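Putative cell adhesion protein (Parabacteroides distasonis, PDB 3LIU) probably serves as a FimA/Mfa1-family fimbrillin, a surface adhesion subunit from which pili of this gut bacterium would be assembled. Local coordinates at residues 90-94 / 95-99; 141-144 / 145-148. All blocks are in the same frame, centred on the assembly; numbering follows the deposited sequence.

Contact 1 of 2, residues 90-94 / 95-99; sequences ANAAP and VIQTE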
loop_
_atom_site.group_PDB
_atom_site.type_symbol
_atom_site.label_atom_id
_atom_site.label_comp_id
_atom_site.label_asym_id
_atom_site.label_seq_id
_atom_site.Cartn_x
_atom_site.Cartn_y
_atom_site.Cartn_z
ATOM N N ALA A 90 11.086 -8.671 -2.075
ATOM C CA ALA A 90 10.371 -9.486 -3.072
ATOM C C ALA A 90 9.774 -8.629 -4.164
ATOM O O ALA A 90 9.204 -7.559 -3.896
ATOM C CB ALA A 90 9.241 -10.326 -2.404
ATOM N N ASN A 91 9.874 -9.139 -5.392
ATOM C CA ASN A 91 9.117 -8.639 -6.543
ATOM C C ASN A 91 9.512 -7.209 -6.971
ATOM O O ASN A 91 8.689 -6.443 -7.432
ATOM C CB ASN A 91 7.613 -8.741 -6.271
ATOM C CG ASN A 91 7.157 -10.184 -6.019
ATOM O OD1 ASN A 91 7.677 -11.103 -6.622
ATOM N ND2 ASN A 91 6.224 -10.378 -5.077
ATOM N N ALA A 92 10.769 -6.842 -6.772
ATOM C CA ALA A 92 11.242 -5.542 -7.227
ATOM C C ALA A 92 11.142 -5.438 -8.747
ATOM O O ALA A 92 11.556 -6.358 -9.484
ATOM C CB ALA A 92 12.667 -5.282 -6.757
ATOM N N ALA A 93 10.632 -4.306 -9.222
ATOM C CA ALA A 93 10.559 -4.052 -10.675
ATOM C C ALA A 93 11.988 -4.096 -11.242
ATOM O O ALA A 93 12.946 -3.859 -10.515
ATOM C CB ALA A 93 9.879 -2.713 -10.980
ATOM N N PRO A 94 12.144 -4.486 -12.511
ATOM C CA PRO A 94 13.497 -4.574 -13.105
ATOM C C PRO A 94 14.417 -3.379 -12.870
ATOM O O PRO A 94 15.566 -3.565 -12.487
ATOM C CB PRO A 94 13.189 -4.759 -14.589
ATOM C CG PRO A 94 12.010 -5.675 -14.543
ATOM C CD PRO A 94 11.140 -5.098 -13.415
ATOM N N VAL A 95 13.915 -2.167 -13.061
ATOM C CA VAL A 95 14.755 -0.970 -12.868
ATOM C C VAL A 95 15.090 -0.813 -11.376
ATOM O O VAL A 95 16.210 -0.391 -11.026
ATOM C CB VAL A 95 14.074 0.319 -13.427
ATOM C CG1 VAL A 95 14.771 1.606 -12.967
ATOM C CG2 VAL A 95 14.021 0.296 -14.977
ATOM N N ILE A 96 14.159 -1.176 -10.500
ATOM C CA ILE A 96 14.423 -1.109 -9.043
ATOM C C ILE A 96 15.529 -2.124 -8.654
ATOM O O ILE A 96 16.347 -1.862 -7.790
ATOM C CB ILE A 96 13.143 -1.339 -8.202
ATOM C CG1 ILE A 96 12.018 -0.367 -8.598
ATOM C CG2 ILE A 96 13.426 -1.284 -6.642
ATOM C CD1 ILE A 96 12.386 1.171 -8.507
ATOM N N GLN A 97 15.557 -3.278 -9.306
ATOM C CA GLN A 97 16.587 -4.275 -9.025
ATOM C C GLN A 97 17.986 -3.694 -9.244
ATOM O O GLN A 97 18.877 -3.938 -8.458
ATOM C CB GLN A 97 16.408 -5.529 -9.890
ATOM C CG GLN A 97 15.137 -6.331 -9.631
ATOM C CD GLN A 97 14.946 -7.438 -10.666
ATOM O OE1 GLN A 97 15.901 -7.872 -11.295
ATOM N NE2 GLN A 97 13.707 -7.852 -10.881
ATOM N N THR A 98 18.142 -2.865 -10.277
ATOM C CA THR A 98 19.403 -2.253 -10.579
ATOM C C THR A 98 19.725 -1.142 -9.613
ATOM O O THR A 98 20.874 -1.024 -9.139
ATOM C CB THR A 98 19.416 -1.716 -12.011
ATOM O OG1 THR A 98 19.250 -2.811 -12.902
ATOM C CG2 THR A 98 20.756 -1.039 -12.304
ATOM N N GLU A 99 18.726 -0.335 -9.296
ATOM C CA GLU A 99 18.910 0.703 -8.281
ATOM C C GLU A 99 19.373 0.095 -6.951
ATOM O O GLU A 99 20.299 0.590 -6.330
ATOM C CB GLU A 99 17.618 1.500 -8.080
ATOM C CG GLU A 99 17.275 2.399 -9.262
ATOM C CD GLU A 99 16.011 3.232 -9.053
ATOM O OE1 GLU A 99 15.351 3.122 -8.016
ATOM O OE2 GLU A 99 15.664 4.018 -9.946
HETATM O O HOH W 1 17.619 -4.757 -13.454
#
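A92 and A93 meet Q97 and I96 at the N-terminal start of helix 94-101, where the chain leaving strand 82-90 turns into the first helical turn with A93 as N-cap. Just upstream, the N91 side chain hydrogen-bonds D42 O, N44 N and L125 O, joining this loop to the chain beside it. A92 then presents two surfaces. Its methyl CB rests against Q97 CG at 3.9 Å and I96 CG2 at 4.1 Å, while its carbonyl receives the amide of Q97: NE2 reaches A92 O at 3.0 Å in a nearly straight bond (168° at the hydrogen). The acceptor lies almost in the glutamine amide plane, but NE2 stands tilted out of the carbonyl plane of A92. Q97 gets there by setting CG beside its own backbone N (chi1 -65°) and running extended beyond it, so the chain reaches back past the helix start; the bond gives the carbonyl of A92, a buried residue, a partner and fixes the amide's rotation. At A93 the first regular helical bond begins, Q97 N to A93 O at 2.9 Å, with CG of Q97 also close to this oxygen. The A93 methyl, lacking any polar group with which to cap the helix, packs on I96 CG1 at 4.0 Å, and the isoleucine continues onto I114 and N115 of strand 113-115. P94 occupies the first helical position, where its missing N-H costs no helical bond. T98 N makes a weak 3.5 Å bond to P94 O, and a water donates to P94 O at 2.6 Å while also hydrogen-bonding T98 OG1.

Contact 2 of 2, residues 141-144 / 145-148; sequences TNYI and GYDD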
loop_
_atom_site.group_PDB
_atom_site.type_symbol
_atom_site.label_atom_id
_atom_site.label_comp_id
_atom_site.label_asym_id
_atom_site.label_seq_id
_atom_site.Cartn_x
_atom_site.Cartn_y
_atom_site.Cartn_z
ATOM N N THR A 141 28.880 -22.684 3.610
ATOM C CA THR A 141 27.546 -22.242 3.267
ATOM C C THR A 141 26.782 -21.686 4.503
ATOM O O THR A 141 26.506 -22.416 5.459
ATOM C CB THR A 141 26.740 -23.352 2.550
ATOM O OG1 THR A 141 27.404 -23.704 1.329
ATOM C CG2 THR A 141 25.314 -22.853 2.211
ATOM N N ASN A 142 26.467 -20.390 4.482
ATOM C CA ASN A 142 25.641 -19.795 5.531
ATOM C C ASN A 142 24.178 -19.805 5.117
ATOM O O ASN A 142 23.839 -19.390 4.001
ATOM C CB ASN A 142 26.046 -18.359 5.838
ATOM C CG ASN A 142 27.415 -18.270 6.444
ATOM O OD1 ASN A 142 27.567 -18.306 7.671
ATOM N ND2 ASN A 142 28.420 -18.149 5.601
ATOM N N TYR A 143 23.319 -20.243 6.033
ATOM C CA TYR A 143 21.896 -20.285 5.759
ATOM C C TYR A 143 21.162 -19.229 6.594
ATOM O O TYR A 143 21.497 -19.004 7.768
ATOM C CB TYR A 143 21.354 -21.680 6.091
ATOM C CG TYR A 143 21.876 -22.790 5.219
ATOM C CD1 TYR A 143 21.390 -22.953 3.940
ATOM C CD2 TYR A 143 22.822 -23.692 5.694
ATOM C CE1 TYR A 143 21.849 -23.944 3.135
ATOM C CE2 TYR A 143 23.287 -24.704 4.893
ATOM C CZ TYR A 143 22.791 -24.814 3.604
ATOM O OH TYR A 143 23.201 -25.795 2.752
ATOM N N ILE A 144 20.180 -18.572 5.979
ATOM C CA ILE A 144 19.266 -17.710 6.699
ATOM C C ILE A 144 17.852 -18.163 6.441
ATOM O O ILE A 144 17.335 -18.100 5.302
ATOM C CB ILE A 144 19.441 -16.237 6.311
ATOM C CG1 ILE A 144 20.867 -15.791 6.647
ATOM C CG2 ILE A 144 18.364 -15.369 7.007
ATOM C CD1 ILE A 144 21.209 -14.353 6.200
ATOM N N GLY A 145 17.217 -18.630 7.508
ATOM C CA GLY A 145 15.820 -19.019 7.470
ATOM C C GLY A 145 15.549 -20.506 7.338
ATOM O O GLY A 145 14.398 -20.893 7.131
ATOM N N TYR A 146 16.583 -21.341 7.488
ATOM C CA TYR A 146 16.446 -22.778 7.242
ATOM C C TYR A 146 16.293 -23.597 8.516
ATOM O O TYR A 146 16.168 -24.822 8.455
ATOM C CB TYR A 146 17.658 -23.280 6.463
ATOM C CG TYR A 146 17.656 -22.932 5.019
ATOM C CD1 TYR A 146 17.976 -21.644 4.586
ATOM C CD2 TYR A 146 17.349 -23.892 4.063
ATOM C CE1 TYR A 146 17.994 -21.336 3.230
ATOM C CE2 TYR A 146 17.375 -23.598 2.714
ATOM C CZ TYR A 146 17.675 -22.315 2.305
ATOM O OH TYR A 146 17.691 -22.048 0.957
ATOM N N ASP A 147 16.318 -22.945 9.671
ATOM C CA ASP A 147 16.096 -23.647 10.936
ATOM C C ASP A 147 15.639 -22.650 11.987
ATOM O O ASP A 147 15.771 -21.435 11.797
ATOM C CB ASP A 147 17.377 -24.313 11.383
ATOM C CG ASP A 147 17.138 -25.507 12.274
ATOM O OD1 ASP A 147 15.966 -25.830 12.557
ATOM O OD2 ASP A 147 18.141 -26.105 12.686
ATOM N N ASP A 148 15.114 -23.162 13.094
ATOM C CA ASP A 148 14.639 -22.296 14.183
ATOM C C ASP A 148 15.674 -22.174 15.314
ATOM O O ASP A 148 15.359 -21.844 16.459
ATOM C CB ASP A 148 13.268 -22.763 14.703
ATOM C CG ASP A 148 13.283 -24.170 15.225
ATOM O OD1 ASP A 148 14.376 -24.739 15.419
ATOM O OD2 ASP A 148 12.179 -24.712 15.460
#
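Y143 and Y146, three residues apart, bring their rings together where strand 141-144 gives way to a loop. The edge of Y143 is directed at the face of Y146, the ring centroids 4.9 Å apart and the planes at 56°, a tilted version of the T-shaped pair. Y143 CD1 does the touching, 3.7 Å above the centre of the Y146 ring, and Y143 CB lies 3.7 Å from Y146 CD1. Y146 has CG beside its backbone N (chi1 -76°), which turns the ring across the end of the strand, beside Y143. The hydroxyl of Y143 hydrogen-bonds I158 O. I144 O lies 3.7 Å from Y146 CD1, oblique to the ring, while the I144 side chain packs outward on L19, V163 and V169. At the phi of G145, 100°, a CB would be jammed against I144 O, so the shape calls for glycine; the bend here lets Y146 come back against Y143. The E162 carboxylate holds the bend, OE2 taking G145 N and OE1 taking Y146 N. The whole is a bend at glycine just after a strand, with an edge-to-face tyrosine pair, in the transthyretin-like beta fold of FimA-type fimbrillins.

How the contacts relate
Contact 1 precedes contact 2 along the chain, and both belong to the FimA-type part of the protein. Their centres lie 24 Å apart and their nearest atoms about 13 Å, so they do not touch. Contact 1 follows strand 82-90, which pairs antiparallel with strands 45-52 and 127-136; after helix 94-101 the chain passes through strand 113-115 and then strand 127-136 before reaching contact 2. There strand 141-144 runs parallel to strands 16-24 and 158-162. Each contact thus marks a place where the chain leaves a strand, one by entering a short helix and the other by a glycine bend, in a largely beta protein with little helix.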